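Local structure of probable transcriptional regulator phnF (Escherichia coli, 2FA1) at residues N47-R52 and T73-L78. The protein is a probable transcriptional regulator of the GntR/HutC family, encoded in an operon for alkylphosphonate uptake and C-P bond cleavage, seen here as its effector-binding UTRA domain. Sequence-based numbering, arbitrary orientation.
Sequences NVIHLR and TLWPTL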
loop_
_atom_site.group_PDB
_atom_site.type_symbol
_atom_site.label_atom_id
_atom_site.label_comp_id
_atom_site.label_asym_id
_atom_site.label_seq_id
_atom_site.Cartn_x
_atom_site.Cartn_y
_atom_site.Cartn_z
ATOM N N ASN A 47 30.230 2.230 2.013
ATOM C CA ASN A 47 29.628 1.811 3.303
ATOM C C ASN A 47 28.371 2.622 3.495
ATOM O O ASN A 47 28.343 3.757 3.195
ATOM C CB ASN A 47 30.553 1.957 4.530
ATOM C CG ASN A 47 31.540 0.772 4.660
ATOM O OD1 ASN A 47 31.319 -0.255 4.037
ATOM N ND2 ASN A 47 32.539 0.879 5.527
ATOM N N VAL A 48 27.401 1.999 4.142
ATOM C CA VAL A 48 26.194 2.685 4.646
ATOM C C VAL A 48 26.002 2.096 6.071
ATOM O O VAL A 48 26.673 1.155 6.447
ATOM C CB VAL A 48 24.955 2.298 3.754
ATOM C CG1 VAL A 48 25.070 2.918 2.261
ATOM C CG2 VAL A 48 24.679 0.757 3.731
ATOM N N ILE A 49 25.118 2.725 6.871
ATOM C CA ILE A 49 24.781 2.197 8.188
ATOM C C ILE A 49 23.537 1.357 7.897
ATOM O O ILE A 49 22.583 1.858 7.344
ATOM C CB ILE A 49 24.450 3.352 9.153
ATOM C CG1 ILE A 49 25.718 4.198 9.447
ATOM C CG2 ILE A 49 23.864 2.756 10.459
ATOM C CD1 ILE A 49 25.313 5.553 10.166
ATOM N N HIS A 50 23.591 0.098 8.299
ATOM C CA HIS A 50 22.417 -0.774 8.142
ATOM C C HIS A 50 21.930 -1.140 9.540
ATOM O O HIS A 50 22.696 -1.713 10.334
ATOM C CB HIS A 50 22.952 -2.033 7.471
ATOM C CG HIS A 50 21.916 -3.099 7.336
ATOM N ND1 HIS A 50 22.234 -4.429 7.210
ATOM C CD2 HIS A 50 20.559 -3.024 7.301
ATOM C CE1 HIS A 50 21.115 -5.134 7.118
ATOM N NE2 HIS A 50 20.099 -4.297 7.084
ATOM N N LEU A 51 20.644 -0.812 9.788
ATOM C CA LEU A 51 19.955 -1.232 11.034
ATOM C C LEU A 51 18.844 -2.149 10.595
ATOM O O LEU A 51 18.099 -1.790 9.664
ATOM C CB LEU A 51 19.312 -0.010 11.690
ATOM C CG LEU A 51 20.137 0.388 12.896
ATOM C CD1 LEU A 51 21.436 1.003 12.299
ATOM C CD2 LEU A 51 19.460 1.401 13.748
ATOM N N ARG A 52 18.647 -3.262 11.324
ATOM C CA ARG A 52 17.481 -4.090 11.023
ATOM C C ARG A 52 16.618 -4.135 12.271
ATOM O O ARG A 52 17.143 -4.317 13.410
ATOM C CB ARG A 52 17.985 -5.463 10.647
ATOM C CG ARG A 52 16.762 -6.487 10.421
ATOM C CD ARG A 52 17.384 -7.846 10.122
ATOM N NE ARG A 52 18.030 -7.779 8.775
ATOM C CZ ARG A 52 19.100 -8.475 8.368
ATOM N NH1 ARG A 52 19.778 -9.332 9.176
ATOM N NH2 ARG A 52 19.553 -8.280 7.116
ATOM N N THR A 73 28.211 9.780 9.581
ATOM C CA THR A 73 28.365 10.545 10.808
ATOM C C THR A 73 27.209 10.319 11.747
ATOM O O THR A 73 27.246 10.761 12.925
ATOM C CB THR A 73 28.501 12.050 10.659
ATOM O OG1 THR A 73 27.337 12.693 10.167
ATOM C CG2 THR A 73 29.789 12.341 9.800
ATOM N N LEU A 74 26.170 9.648 11.228
ATOM C CA LEU A 74 25.159 9.229 12.233
ATOM C C LEU A 74 25.522 8.000 13.052
ATOM O O LEU A 74 24.770 7.597 13.931
ATOM C CB LEU A 74 23.794 8.987 11.551
ATOM C CG LEU A 74 23.131 10.119 10.749
ATOM C CD1 LEU A 74 21.905 9.648 10.038
ATOM C CD2 LEU A 74 22.671 11.182 11.817
ATOM N N TRP A 75 26.672 7.382 12.781
ATOM C CA TRP A 75 27.004 6.168 13.459
ATOM C C TRP A 75 27.063 6.237 15.009
ATOM O O TRP A 75 26.627 5.276 15.646
ATOM C CB TRP A 75 28.275 5.590 12.763
ATOM C CG TRP A 75 28.753 4.292 13.289
ATOM C CD1 TRP A 75 30.006 4.028 13.766
ATOM C CD2 TRP A 75 28.010 3.055 13.371
ATOM N NE1 TRP A 75 30.115 2.688 14.177
ATOM C CE2 TRP A 75 28.894 2.074 13.927
ATOM C CE3 TRP A 75 26.674 2.691 13.050
ATOM C CZ2 TRP A 75 28.483 0.746 14.140
ATOM C CZ3 TRP A 75 26.246 1.348 13.259
ATOM C CH2 TRP A 75 27.156 0.389 13.808
ATOM N N PRO A 76 27.660 7.309 15.605
ATOM C CA PRO A 76 27.638 7.413 17.079
ATOM C C PRO A 76 26.193 7.293 17.655
ATOM O O PRO A 76 25.976 6.639 18.692
ATOM C CB PRO A 76 28.242 8.838 17.324
ATOM C CG PRO A 76 29.260 8.907 16.173
ATOM C CD PRO A 76 28.408 8.465 15.024
ATOM N N THR A 77 25.224 7.818 16.886
ATOM C CA THR A 77 23.857 7.774 17.359
ATOM C C THR A 77 23.230 6.443 17.089
ATOM O O THR A 77 22.679 5.795 17.985
ATOM C CB THR A 77 23.056 8.888 16.691
ATOM O OG1 THR A 77 23.567 10.147 17.146
ATOM C CG2 THR A 77 21.479 8.779 17.037
ATOM N N LEU A 78 23.265 6.021 15.823
ATOM C CA LEU A 78 22.507 4.814 15.426
ATOM C C LEU A 78 23.011 3.516 16.065
ATOM O O LEU A 78 22.240 2.538 16.287
ATOM C CB LEU A 78 22.431 4.737 13.896
ATOM C CG LEU A 78 21.603 5.826 13.269
ATOM C CD1 LEU A 78 21.718 5.717 11.759
ATOM C CD2 LEU A 78 20.078 5.867 13.753
#
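Ile49 reaches from strand 47-57 into the start of helix 75-78 and meets Leu74, Trp75 and Leu78 at once. The end of its longer branch, Ile49 CD1, lies against the backbone where the 3-10 segment passes into the helix, 3.5 Å from Trp75 N and 3.8 Å from Leu74 C. Ile49 CG2, anti to its own backbone N (chi1 -68° for CG1), takes another direction and sits 3.8 Å from CE3 on the six-membered ring of Trp75, approaching it obliquely. Ile49 CG2 is also 3.9 Å from Leu78 CD1, the two partners lying roughly at right angles as seen from the methyl. Trp75 CG, anti to its backbone N (chi1 -178°), carries the six-membered ring alongside the Ile49 branches.

Two residues further along, Leu51 continues the apolar surface: Leu51 CD1 packs 4.2 Å from Leu78 CB, while Leu51 CD2 comes within 3.9 Å of Leu78 O. The hydrogen bond of Leu78 N to Leu74 O, 2.9 Å, spans about one helical turn, consistent with both leucines pointing toward the strand. Around this cluster, Phe69 of strand 60-69 touches Ile49, Leu74 and Leu78, and Leu86 of helix 86-94 packs on Leu51. On the other face of the strand, His50 is hydrogen-bonded to Asp66 and Arg30 and stacked with Tyr68.

The contact thus seats the helix following strand 60-69 on the antiparallel sheet of the UTRA domain. No hydrogen bond joins the two segments, so their association rests on apolar packing of side chains against one another and against the backbone of 73-78.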